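Local coordinates for protein D-galactonate dehydratase family member RspA (Pantoea ananatis, PDB 3T6C) that dehydrates D-gluconate to 2-dehydro-3-deoxy-D-gluconate with low activity in vitro, using one magnesium ion per subunit, at residues Y148-G153 with I373-P378; Y173-M178 with L244-E249; D316-H321 with T345-P350. All blocks are in the same frame, centred on the assembly; numbering follows the deposited sequence.

All three contacts are parallel pairings of barrel strands, or of the loops that follow them, and all touch the same D-gluconate. Contacts 1 and 2 are neighbours, their centres about 9 Å apart: strands 145-151 and 173-176 are adjacent in the sheet, R175 hydrogen-bonding through its backbone to V149 and T151. The centre of contact 3 lies about 13 Å from the centres of the other two. Contact 3 touches contact 1 through E375, whose OE1 forms a 3.0 Å salt bridge with R319 NH2, whereas contacts 2 and 3 come no closer than about 5 Å between nearest atoms. The ligand connects them: O1B and O2 bind the magnesium held by D246, and O5 meets H348.

Contact 1 (Y148-G153 with I373-P378); sequences YVHTDG and IQEYTP. With GCO (D-gluconic acid), chain D.
Y148 lays its ring over the backbone and side chain of E375. The CA of E375 stands 3.7 Å from the ring centroid and 21° off the normal, a CH-pi contact, while CB and CG run on beneath CZ and OH. Two torsions make this possible: Y148 CG sits between its backbone N and carbonyl carbon (chi1 77°), and E375 is extended, with CG anti to N. The ring and carboxylate planes are nearly parallel, 18° apart. I373 CG2 closes on the ring edge at CD2, 3.7 Å away.

The carboxylate is gripped from several directions. H150 NE2 donates to E375 OE2 at 2.9 Å, in the imidazole plane and onto the anti lone pair, while T377 CG2 covers one face of that imidazole. E375 OE2 also lies 2.5 Å from O1A of D-gluconate; OE1 is taken by R319 and the backbone N of S349. In the backbone, Y148 N donates to Q374 O and Y376 N to Y148 O, and a water links H150 N to Y376 O. This parallel bridge joins strands 145-151 and 374-375, closing the barrel of the enolase superfamily at its substrate carboxylate site.

Contact 2 (Y173-M178 with L244-E249); sequences YIRCQM and LHDAHE. With MG (magnesium ion), chain C; GCO (D-gluconic acid), chain D.
The amide of Q177 and the imidazole of H245 are nearly parallel, their planes 6° apart, and together they tie the ends of the two strands. H245 has CG anti to its backbone N, which swings the ring back across to strand 173-176. There ND1 donates to C176 O at 2.9 Å along a nearly straight path (174°), with the acceptor in the ring plane; on the far side of the ring NE2 bonds to the hydroxyl of Y222. Q177 folds at chi2, and its amide grips the backbone of D246 twice: D246 N donates to OE1 at 2.8 Å, on a lone pair, and NE2 donates to D246 O at 3.0 Å.

Further back the pairing is regular. L244 N bonds to I174 O and C176 N to L244 O, with R175 and L244 in parallel register, CB to CB 4.1 Å. These are adjacent strands of the barrel domain of the mandelate racemase/muconate lactonizing enzyme family, whose metal ligands stand at C-terminal strand ends. D246 illustrates this: OD2 binds the magnesium at 2.0 Å, alongside E272, E298, a water that also donates to OD1, and O1B and O2 of D-gluconate.

R175 reaches the same region by bending at chi3. Its NH1 comes 3.3 Å from D246 OD2, guanidinium and carboxylate planes being 64° apart, while Q177 CD lies over one face of the guanidinium, toward the rim. The hydroxyl of Y181, a probable proton donor/acceptor, is bonded to R175 NH1. H248, likewise assigned by similarity as a proton donor/acceptor, presents NE2 to the ligand O4 at 2.9 Å; its ring stacks with Y181 and meets Y103 of a second subunit.

Contact 3 (D316-H321 with T345-P350); sequences DYIRCH and TAWHSP. With GCO (D-gluconic acid), chain D.
R319 crosses to the 345-350 loop along the carbonyl of A346. Its CB begins 3.9 Å from A346 O, and CG keeps the same neighbour; CD then drops to 3.2 Å from A346 O and also packs on A346 CB. Bends at chi2 (-87°) and chi3 (-59°) curl the chain back round this oxygen: NE and CZ both stay 3.8 Å from A346 O, and NH1 donates to it at 2.9 Å, from above the carbonyl plane. At the tip, H348 CB lies over one guanidinium face, and NH2 points to D-gluconate, 3.0 Å from O1B, while hydrogen-bonding to E272, which also binds the magnesium.

H348 follows beside it. Its backbone N bonds to C320 O at 3.0 Å, and its imidazole, CG anti to N, spans two partners: ND1 shares a 2.7 Å hydrogen bond with H321 ND1, and NE2 donates to ligand O5 at 2.8 Å. The histidine rings meet rim to rim, planes at 69°. On the outer side W347 packs CZ3 against C320 CB. Beyond the parallel I318-T345 bridge the two chains stay side by side as loops that line the substrate pocket, as expected where barrel strands end in an enolase-superfamily active site.

Contact 1 (Y148-G153 with I373-P378)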
loop_
_atom_site.group_PDB
_atom_site.type_symbol
_atom_site.label_atom_id
_atom_site.label_comp_id
_atom_site.label_asym_id
_atom_site.label_seq_id
_atom_site.Cartn_x
_atom_site.Cartn_y
_atom_site.Cartn_z
ATOM N N TYR A 148 -35.399 -15.831 -0.474
ATOM C CA TYR A 148 -35.791 -15.056 0.691
ATOM C C TYR A 148 -36.955 -14.142 0.371
ATOM O O TYR A 148 -37.135 -13.745 -0.789
ATOM C CB TYR A 148 -34.635 -14.232 1.276
ATOM C CG TYR A 148 -34.230 -12.922 0.547
ATOM C CD1 TYR A 148 -34.884 -11.701 0.842
ATOM C CD2 TYR A 148 -33.177 -12.904 -0.347
ATOM C CE1 TYR A 148 -34.494 -10.507 0.212
ATOM C CE2 TYR A 148 -32.728 -11.704 -0.943
ATOM C CZ TYR A 148 -33.406 -10.534 -0.689
ATOM O OH TYR A 148 -32.952 -9.396 -1.316
ATOM N N VAL A 149 -37.747 -13.849 1.394
ATOM C CA VAL A 149 -38.953 -13.098 1.213
ATOM C C VAL A 149 -38.941 -11.909 2.166
ATOM O O VAL A 149 -38.143 -11.844 3.102
ATOM C CB VAL A 149 -40.198 -13.955 1.472
ATOM C CG1 VAL A 149 -40.415 -14.938 0.301
ATOM C CG2 VAL A 149 -40.127 -14.659 2.842
ATOM N N HIS A 150 -39.824 -10.961 1.900
ATOM C CA HIS A 150 -39.926 -9.720 2.704
ATOM C C HIS A 150 -40.970 -9.818 3.801
ATOM O O HIS A 150 -42.137 -10.167 3.531
ATOM C CB HIS A 150 -40.367 -8.569 1.791
ATOM C CG HIS A 150 -39.382 -8.209 0.709
ATOM N ND1 HIS A 150 -39.612 -7.156 -0.159
ATOM C CD2 HIS A 150 -38.191 -8.745 0.343
ATOM C CE1 HIS A 150 -38.588 -7.040 -0.988
ATOM N NE2 HIS A 150 -37.726 -8.006 -0.724
ATOM N N THR A 151 -40.554 -9.530 5.027
ATOM C CA THR A 151 -41.476 -9.261 6.128
ATOM C C THR A 151 -41.283 -7.835 6.634
ATOM O O THR A 151 -40.158 -7.255 6.593
ATOM C CB THR A 151 -41.348 -10.216 7.329
ATOM O OG1 THR A 151 -40.084 -10.049 7.935
ATOM C CG2 THR A 151 -41.521 -11.640 6.944
ATOM N N ASP A 152 -42.383 -7.255 7.130
ATOM C CA ASP A 152 -42.325 -5.884 7.577
ATOM C C ASP A 152 -43.400 -5.775 8.656
ATOM O O ASP A 152 -44.151 -6.746 8.933
ATOM C CB ASP A 152 -42.659 -5.001 6.392
ATOM C CG ASP A 152 -41.963 -3.657 6.423
ATOM O OD1 ASP A 152 -42.102 -2.922 7.437
ATOM O OD2 ASP A 152 -41.282 -3.326 5.411
ATOM N N GLY A 153 -43.517 -4.584 9.207
ATOM C CA GLY A 153 -44.486 -4.341 10.241
ATOM C C GLY A 153 -44.197 -3.040 10.921
ATOM O O GLY A 153 -43.104 -2.461 10.823
ATOM N N ILE A 373 -28.375 -16.479 -2.771
ATOM C CA ILE A 373 -29.785 -16.530 -2.390
ATOM C C ILE A 373 -30.571 -15.855 -3.512
ATOM O O ILE A 373 -29.990 -15.044 -4.252
ATOM C CB ILE A 373 -30.015 -15.872 -0.987
ATOM C CG1 ILE A 373 -31.400 -16.235 -0.450
ATOM C CG2 ILE A 373 -29.896 -14.342 -1.082
ATOM C CD1 ILE A 373 -31.534 -17.767 -0.150
ATOM N N GLN A 374 -31.874 -16.171 -3.619
ATOM C CA GLN A 374 -32.710 -15.429 -4.592
ATOM C C GLN A 374 -33.881 -14.722 -3.915
ATOM O O GLN A 374 -34.808 -15.360 -3.435
ATOM C CB GLN A 374 -33.252 -16.395 -5.650
ATOM C CG GLN A 374 -33.977 -15.678 -6.834
ATOM C CD GLN A 374 -33.149 -14.508 -7.375
ATOM O OE1 GLN A 374 -33.476 -13.331 -7.093
ATOM N NE2 GLN A 374 -32.058 -14.802 -8.079
ATOM N N GLU A 375 -33.836 -13.391 -3.907
ATOM C CA GLU A 375 -34.966 -12.573 -3.496
ATOM C C GLU A 375 -36.199 -12.952 -4.282
ATOM O O GLU A 375 -36.088 -13.191 -5.495
ATOM C CB GLU A 375 -34.623 -11.129 -3.832
ATOM C CG GLU A 375 -35.623 -10.128 -3.257
ATOM C CD GLU A 375 -35.171 -8.701 -3.448
ATOM O OE1 GLU A 375 -34.304 -8.422 -4.274
ATOM O OE2 GLU A 375 -35.702 -7.807 -2.748
ATOM N N TYR A 376 -37.358 -12.966 -3.620
ATOM C CA TYR A 376 -38.569 -13.314 -4.329
ATOM C C TYR A 376 -39.734 -12.507 -3.801
ATOM O O TYR A 376 -39.916 -12.396 -2.586
ATOM C CB TYR A 376 -38.834 -14.789 -4.083
ATOM C CG TYR A 376 -40.120 -15.253 -4.714
ATOM C CD1 TYR A 376 -40.192 -15.407 -6.075
ATOM C CD2 TYR A 376 -41.225 -15.539 -3.927
ATOM C CE1 TYR A 376 -41.351 -15.834 -6.660
ATOM C CE2 TYR A 376 -42.417 -15.976 -4.515
ATOM C CZ TYR A 376 -42.438 -16.103 -5.864
ATOM O OH TYR A 376 -43.593 -16.530 -6.482
ATOM N N THR A 377 -40.545 -11.958 -4.710
ATOM C CA THR A 377 -41.841 -11.425 -4.269
ATOM C C THR A 377 -42.902 -12.094 -5.107
ATOM O O THR A 377 -42.736 -12.336 -6.314
ATOM C CB THR A 377 -41.948 -9.879 -4.383
ATOM O OG1 THR A 377 -41.654 -9.511 -5.710
ATOM C CG2 THR A 377 -40.975 -9.166 -3.487
ATOM N N PRO A 378 -44.003 -12.464 -4.468
ATOM C CA PRO A 378 -44.958 -13.314 -5.174
ATOM C C PRO A 378 -45.500 -12.672 -6.466
ATOM O O PRO A 378 -45.612 -11.445 -6.574
ATOM C CB PRO A 378 -46.075 -13.554 -4.144
ATOM C CG PRO A 378 -45.699 -12.802 -2.908
ATOM C CD PRO A 378 -44.286 -12.297 -3.034
HETATM C C1 GCO D . -34.841 -4.562 -2.782
HETATM C C2 GCO D . -34.781 -3.161 -3.264
HETATM C C3 GCO D . -36.089 -2.617 -3.805
HETATM C C4 GCO D . -35.868 -1.301 -4.521
HETATM C C5 GCO D . -36.785 -1.206 -5.715
HETATM C C6 GCO D . -36.614 0.077 -6.510
HETATM O O1A GCO D . -35.699 -5.387 -3.215
HETATM O O1B GCO D . -33.903 -4.973 -2.024
HETATM O O2 GCO D . -34.082 -2.385 -2.326
HETATM O O3 GCO D . -36.931 -2.489 -2.719
HETATM O O4 GCO D . -36.137 -0.258 -3.602
HETATM O O5 GCO D . -36.541 -2.285 -6.538
HETATM O O6 GCO D . -37.439 0.171 -7.655
HETATM O O HOH W 1 -41.453 -11.326 -0.469
#

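Contact 2 (Y173-M178 with L244-E249)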
loop_
_atom_site.group_PDB
_atom_site.type_symbol
_atom_site.label_atom_id
_atom_site.label_comp_id
_atom_site.label_asym_id
_atom_site.label_seq_id
_atom_site.Cartn_x
_atom_site.Cartn_y
_atom_site.Cartn_z
ATOM N N TYR A 173 -35.218 -18.122 4.761
ATOM C CA TYR A 173 -34.448 -16.889 4.663
ATOM C C TYR A 173 -35.449 -15.769 4.585
ATOM O O TYR A 173 -36.323 -15.791 3.691
ATOM C CB TYR A 173 -33.608 -16.894 3.383
ATOM C CG TYR A 173 -32.617 -18.045 3.284
ATOM C CD1 TYR A 173 -33.041 -19.310 2.882
ATOM C CD2 TYR A 173 -31.253 -17.834 3.535
ATOM C CE1 TYR A 173 -32.148 -20.323 2.763
ATOM C CE2 TYR A 173 -30.346 -18.886 3.398
ATOM C CZ TYR A 173 -30.817 -20.104 3.029
ATOM O OH TYR A 173 -29.930 -21.157 2.890
ATOM N N ILE A 174 -35.365 -14.836 5.530
ATOM C CA ILE A 174 -36.397 -13.802 5.674
ATOM C C ILE A 174 -35.766 -12.438 5.886
ATOM O O ILE A 174 -34.954 -12.271 6.832
ATOM C CB ILE A 174 -37.310 -14.150 6.855
ATOM C CG1 ILE A 174 -37.983 -15.512 6.559
ATOM C CG2 ILE A 174 -38.409 -13.076 6.990
ATOM C CD1 ILE A 174 -38.628 -16.097 7.766
ATOM N N ARG A 175 -36.115 -11.469 5.023
ATOM C CA ARG A 175 -35.668 -10.084 5.236
ATOM C C ARG A 175 -36.654 -9.410 6.187
ATOM O O ARG A 175 -37.864 -9.484 5.958
ATOM C CB ARG A 175 -35.651 -9.326 3.926
ATOM C CG ARG A 175 -35.020 -7.941 4.098
ATOM C CD ARG A 175 -35.102 -7.148 2.805
ATOM N NE ARG A 175 -36.411 -6.506 2.682
ATOM C CZ ARG A 175 -36.626 -5.547 1.796
ATOM N NH1 ARG A 175 -35.655 -5.189 0.983
ATOM N NH2 ARG A 175 -37.790 -4.887 1.748
ATOM N N CYS A 176 -36.152 -8.735 7.204
ATOM C CA CYS A 176 -37.003 -8.076 8.241
ATOM C C CYS A 176 -36.724 -6.589 8.273
ATOM O O CYS A 176 -35.584 -6.183 8.518
ATOM C CB CYS A 176 -36.725 -8.663 9.640
ATOM S SG CYS A 176 -37.126 -10.454 9.673
ATOM N N GLN A 177 -37.764 -5.787 7.980
ATOM C CA GLN A 177 -37.725 -4.339 8.065
ATOM C C GLN A 177 -38.811 -3.930 9.049
ATOM O O GLN A 177 -39.789 -4.690 9.267
ATOM C CB GLN A 177 -38.039 -3.728 6.686
ATOM C CG GLN A 177 -37.224 -4.248 5.503
ATOM C CD GLN A 177 -35.742 -3.888 5.532
ATOM O OE1 GLN A 177 -34.894 -4.780 5.441
ATOM N NE2 GLN A 177 -35.433 -2.588 5.588
ATOM N N MET A 178 -38.699 -2.734 9.601
ATOM C CA MET A 178 -39.801 -2.249 10.421
ATOM C C MET A 178 -40.079 -0.884 9.862
ATOM O O MET A 178 -39.329 0.052 10.111
ATOM C CB MET A 178 -39.328 -2.219 11.884
ATOM C CG MET A 178 -40.415 -1.878 12.873
ATOM S SD MET A 178 -39.761 -2.088 14.581
ATOM C CE MET A 178 -38.488 -0.827 14.624
ATOM N N LEU A 244 -32.300 -11.282 7.267
ATOM C CA LEU A 244 -31.611 -10.302 6.398
ATOM C C LEU A 244 -32.156 -8.918 6.710
ATOM O O LEU A 244 -33.272 -8.784 7.211
ATOM C CB LEU A 244 -31.907 -10.607 4.910
ATOM C CG LEU A 244 -31.339 -11.895 4.314
ATOM C CD1 LEU A 244 -32.005 -13.203 4.848
ATOM C CD2 LEU A 244 -31.431 -11.823 2.832
ATOM N N HIS A 245 -31.357 -7.871 6.453
ATOM C CA HIS A 245 -31.858 -6.505 6.627
ATOM C C HIS A 245 -31.286 -5.628 5.518
ATOM O O HIS A 245 -30.115 -5.793 5.149
ATOM C CB HIS A 245 -31.499 -5.905 8.018
ATOM C CG HIS A 245 -32.072 -4.531 8.215
ATOM N ND1 HIS A 245 -33.434 -4.301 8.352
ATOM C CD2 HIS A 245 -31.478 -3.313 8.186
ATOM C CE1 HIS A 245 -33.635 -2.987 8.446
ATOM N NE2 HIS A 245 -32.472 -2.371 8.339
ATOM N N ASP A 246 -32.105 -4.707 5.007
ATOM C CA ASP A 246 -31.671 -3.795 3.940
ATOM C C ASP A 246 -31.604 -2.364 4.480
ATOM O O ASP A 246 -32.667 -1.746 4.798
ATOM C CB ASP A 246 -32.709 -3.893 2.794
ATOM C CG ASP A 246 -32.277 -3.180 1.505
ATOM O OD1 ASP A 246 -31.300 -2.393 1.497
ATOM O OD2 ASP A 246 -32.937 -3.433 0.457
ATOM N N ALA A 247 -30.384 -1.827 4.609
ATOM C CA ALA A 247 -30.228 -0.439 5.091
ATOM C C ALA A 247 -30.572 0.560 3.993
ATOM O O ALA A 247 -30.840 1.706 4.296
ATOM C CB ALA A 247 -28.816 -0.235 5.541
ATOM N N HIS A 248 -30.535 0.118 2.728
ATOM C CA HIS A 248 -31.045 0.919 1.584
ATOM C C HIS A 248 -30.480 2.329 1.537
ATOM O O HIS A 248 -31.203 3.309 1.335
ATOM C CB HIS A 248 -32.576 0.953 1.605
ATOM C CG HIS A 248 -33.214 1.043 0.242
ATOM N ND1 HIS A 248 -33.255 2.212 -0.491
ATOM C CD2 HIS A 248 -33.883 0.117 -0.487
ATOM C CE1 HIS A 248 -33.916 2.003 -1.622
ATOM N NE2 HIS A 248 -34.305 0.737 -1.648
ATOM N N GLU A 249 -29.162 2.407 1.778
ATOM C CA GLU A 249 -28.354 3.663 1.728
ATOM C C GLU A 249 -28.930 4.819 2.587
ATOM O O GLU A 249 -28.626 5.975 2.303
ATOM C CB GLU A 249 -28.089 4.147 0.264
ATOM C CG GLU A 249 -29.364 4.504 -0.587
ATOM C CD GLU A 249 -29.080 4.995 -2.034
ATOM O OE1 GLU A 249 -27.896 5.032 -2.439
ATOM O OE2 GLU A 249 -30.068 5.389 -2.725
HETATM MG MG MG C . -32.419 -3.527 -1.519
HETATM C C1 GCO D . -34.841 -4.562 -2.782
HETATM C C2 GCO D . -34.781 -3.161 -3.264
HETATM C C3 GCO D . -36.089 -2.617 -3.805
HETATM C C4 GCO D . -35.868 -1.301 -4.521
HETATM C C5 GCO D . -36.785 -1.206 -5.715
HETATM C C6 GCO D . -36.614 0.077 -6.510
HETATM O O1A GCO D . -35.699 -5.387 -3.215
HETATM O O1B GCO D . -33.903 -4.973 -2.024
HETATM O O2 GCO D . -34.082 -2.385 -2.326
HETATM O O3 GCO D . -36.931 -2.489 -2.719
HETATM O O4 GCO D . -36.137 -0.258 -3.602
HETATM O O5 GCO D . -36.541 -2.285 -6.538
HETATM O O6 GCO D . -37.439 0.171 -7.655
HETATM O O HOH W 2 -31.278 -1.823 -1.081
#

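Contact 3 (D316-H321 with T345-P350)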
loop_
_atom_site.group_PDB
_atom_site.type_symbol
_atom_site.label_atom_id
_atom_site.label_comp_id
_atom_site.label_asym_id
_atom_site.label_seq_id
_atom_site.Cartn_x
_atom_site.Cartn_y
_atom_site.Cartn_z
ATOM N N ASP A 316 -19.828 -9.710 0.463
ATOM C CA ASP A 316 -20.038 -11.151 0.354
ATOM C C ASP A 316 -21.073 -11.593 -0.647
ATOM O O ASP A 316 -21.108 -12.766 -1.024
ATOM C CB ASP A 316 -20.394 -11.651 1.745
ATOM C CG ASP A 316 -19.393 -11.152 2.757
ATOM O OD1 ASP A 316 -19.745 -10.276 3.583
ATOM O OD2 ASP A 316 -18.214 -11.644 2.672
ATOM N N TYR A 317 -21.917 -10.636 -1.076
ATOM C CA TYR A 317 -23.002 -10.910 -2.033
ATOM C C TYR A 317 -23.112 -9.764 -2.975
ATOM O O TYR A 317 -23.203 -8.609 -2.550
ATOM C CB TYR A 317 -24.382 -11.053 -1.314
ATOM C CG TYR A 317 -24.412 -12.247 -0.368
ATOM C CD1 TYR A 317 -24.049 -12.095 0.973
ATOM C CD2 TYR A 317 -24.768 -13.515 -0.818
ATOM C CE1 TYR A 317 -24.030 -13.206 1.851
ATOM C CE2 TYR A 317 -24.756 -14.636 0.059
ATOM C CZ TYR A 317 -24.410 -14.445 1.366
ATOM O OH TYR A 317 -24.384 -15.514 2.234
ATOM N N ILE A 318 -23.151 -10.077 -4.262
ATOM C CA ILE A 318 -23.352 -9.065 -5.315
ATOM C C ILE A 318 -24.843 -9.091 -5.682
ATOM O O ILE A 318 -25.458 -10.137 -5.902
ATOM C CB ILE A 318 -22.386 -9.336 -6.507
ATOM C CG1 ILE A 318 -22.547 -8.237 -7.566
ATOM C CG2 ILE A 318 -22.686 -10.642 -7.205
ATOM C CD1 ILE A 318 -22.157 -6.838 -7.056
ATOM N N ARG A 319 -25.425 -7.894 -5.619
ATOM C CA ARG A 319 -26.874 -7.645 -5.709
ATOM C C ARG A 319 -27.437 -7.146 -7.029
ATOM O O ARG A 319 -28.570 -6.629 -7.058
ATOM C CB ARG A 319 -27.344 -6.732 -4.555
ATOM C CG ARG A 319 -27.176 -7.368 -3.166
ATOM C CD ARG A 319 -28.426 -8.217 -2.830
ATOM N NE ARG A 319 -29.643 -7.385 -2.855
ATOM C CZ ARG A 319 -30.857 -7.812 -3.249
ATOM N NH1 ARG A 319 -31.054 -9.038 -3.779
ATOM N NH2 ARG A 319 -31.915 -6.994 -3.146
ATOM N N CYS A 320 -26.644 -7.183 -8.090
ATOM C CA CYS A 320 -27.094 -6.443 -9.286
ATOM C C CYS A 320 -28.506 -6.774 -9.715
ATOM O O CYS A 320 -28.973 -7.953 -9.654
ATOM C CB CYS A 320 -26.213 -6.778 -10.467
ATOM S SG CYS A 320 -24.471 -6.273 -10.163
ATOM N N HIS A 321 -29.170 -5.719 -10.217
ATOM C CA HIS A 321 -30.418 -5.881 -10.979
ATOM C C HIS A 321 -29.831 -6.158 -12.351
ATOM O O HIS A 321 -29.216 -5.251 -12.998
ATOM C CB HIS A 321 -31.152 -4.530 -10.908
ATOM C CG HIS A 321 -32.482 -4.482 -11.615
ATOM N ND1 HIS A 321 -33.619 -5.069 -11.099
ATOM C CD2 HIS A 321 -32.865 -3.833 -12.734
ATOM C CE1 HIS A 321 -34.635 -4.838 -11.917
ATOM N NE2 HIS A 321 -34.206 -4.067 -12.904
ATOM N N THR A 345 -23.744 -14.801 -5.313
ATOM C CA THR A 345 -24.740 -13.968 -6.042
ATOM C C THR A 345 -26.043 -13.830 -5.255
ATOM O O THR A 345 -26.488 -14.786 -4.574
ATOM C CB THR A 345 -25.042 -14.527 -7.467
ATOM O OG1 THR A 345 -25.817 -15.736 -7.340
ATOM C CG2 THR A 345 -23.752 -14.829 -8.216
ATOM N N ALA A 346 -26.595 -12.605 -5.232
ATOM C CA ALA A 346 -27.968 -12.419 -4.768
ATOM C C ALA A 346 -28.571 -11.392 -5.726
ATOM O O ALA A 346 -28.853 -10.234 -5.318
ATOM C CB ALA A 346 -27.842 -11.833 -3.311
ATOM N N TRP A 347 -29.087 -11.852 -6.857
ATOM C CA TRP A 347 -29.610 -10.876 -7.834
ATOM C C TRP A 347 -30.845 -10.188 -7.282
ATOM O O TRP A 347 -31.697 -10.814 -6.653
ATOM C CB TRP A 347 -29.966 -11.582 -9.165
ATOM C CG TRP A 347 -28.840 -12.435 -9.740
ATOM C CD1 TRP A 347 -28.889 -13.777 -9.994
ATOM C CD2 TRP A 347 -27.541 -12.006 -10.120
ATOM N NE1 TRP A 347 -27.702 -14.213 -10.527
ATOM C CE2 TRP A 347 -26.846 -13.159 -10.602
ATOM C CE3 TRP A 347 -26.878 -10.762 -10.113
ATOM C CZ2 TRP A 347 -25.566 -13.097 -11.131
ATOM C CZ3 TRP A 347 -25.554 -10.722 -10.597
ATOM C CH2 TRP A 347 -24.930 -11.882 -11.100
ATOM N N HIS A 348 -30.953 -8.890 -7.599
ATOM C CA HIS A 348 -32.149 -8.085 -7.198
ATOM C C HIS A 348 -33.398 -8.570 -7.932
ATOM O O HIS A 348 -33.374 -8.787 -9.168
ATOM C CB HIS A 348 -31.804 -6.636 -7.516
ATOM C CG HIS A 348 -32.933 -5.650 -7.322
ATOM N ND1 HIS A 348 -33.701 -5.211 -8.384
ATOM C CD2 HIS A 348 -33.386 -4.984 -6.229
ATOM C CE1 HIS A 348 -34.594 -4.328 -7.948
ATOM N NE2 HIS A 348 -34.401 -4.144 -6.655
ATOM N N SER A 349 -34.437 -8.895 -7.152
ATOM C CA SER A 349 -35.677 -9.395 -7.759
ATOM C C SER A 349 -36.944 -9.144 -6.926
ATOM O O SER A 349 -37.497 -10.103 -6.388
ATOM C CB SER A 349 -35.486 -10.892 -7.988
ATOM O OG SER A 349 -36.417 -11.329 -8.972
ATOM N N PRO A 350 -37.367 -7.911 -6.783
ATOM C CA PRO A 350 -38.553 -7.381 -6.119
ATOM C C PRO A 350 -39.690 -7.340 -7.170
ATOM O O PRO A 350 -39.850 -8.251 -7.975
ATOM C CB PRO A 350 -38.087 -6.024 -5.613
ATOM C CG PRO A 350 -37.287 -5.550 -6.675
ATOM C CD PRO A 350 -36.615 -6.787 -7.351
HETATM C C1 GCO D . -34.841 -4.562 -2.782
HETATM C C2 GCO D . -34.781 -3.161 -3.264
HETATM C C3 GCO D . -36.089 -2.617 -3.805
HETATM C C4 GCO D . -35.868 -1.301 -4.521
HETATM C C5 GCO D . -36.785 -1.206 -5.715
HETATM C C6 GCO D . -36.614 0.077 -6.510
HETATM O O1A GCO D . -35.699 -5.387 -3.215
HETATM O O1B GCO D . -33.903 -4.973 -2.024
HETATM O O2 GCO D . -34.082 -2.385 -2.326
HETATM O O3 GCO D . -36.931 -2.489 -2.719
HETATM O O4 GCO D . -36.137 -0.258 -3.602
HETATM O O5 GCO D . -36.541 -2.285 -6.538
HETATM O O6 GCO D . -37.439 0.171 -7.655
#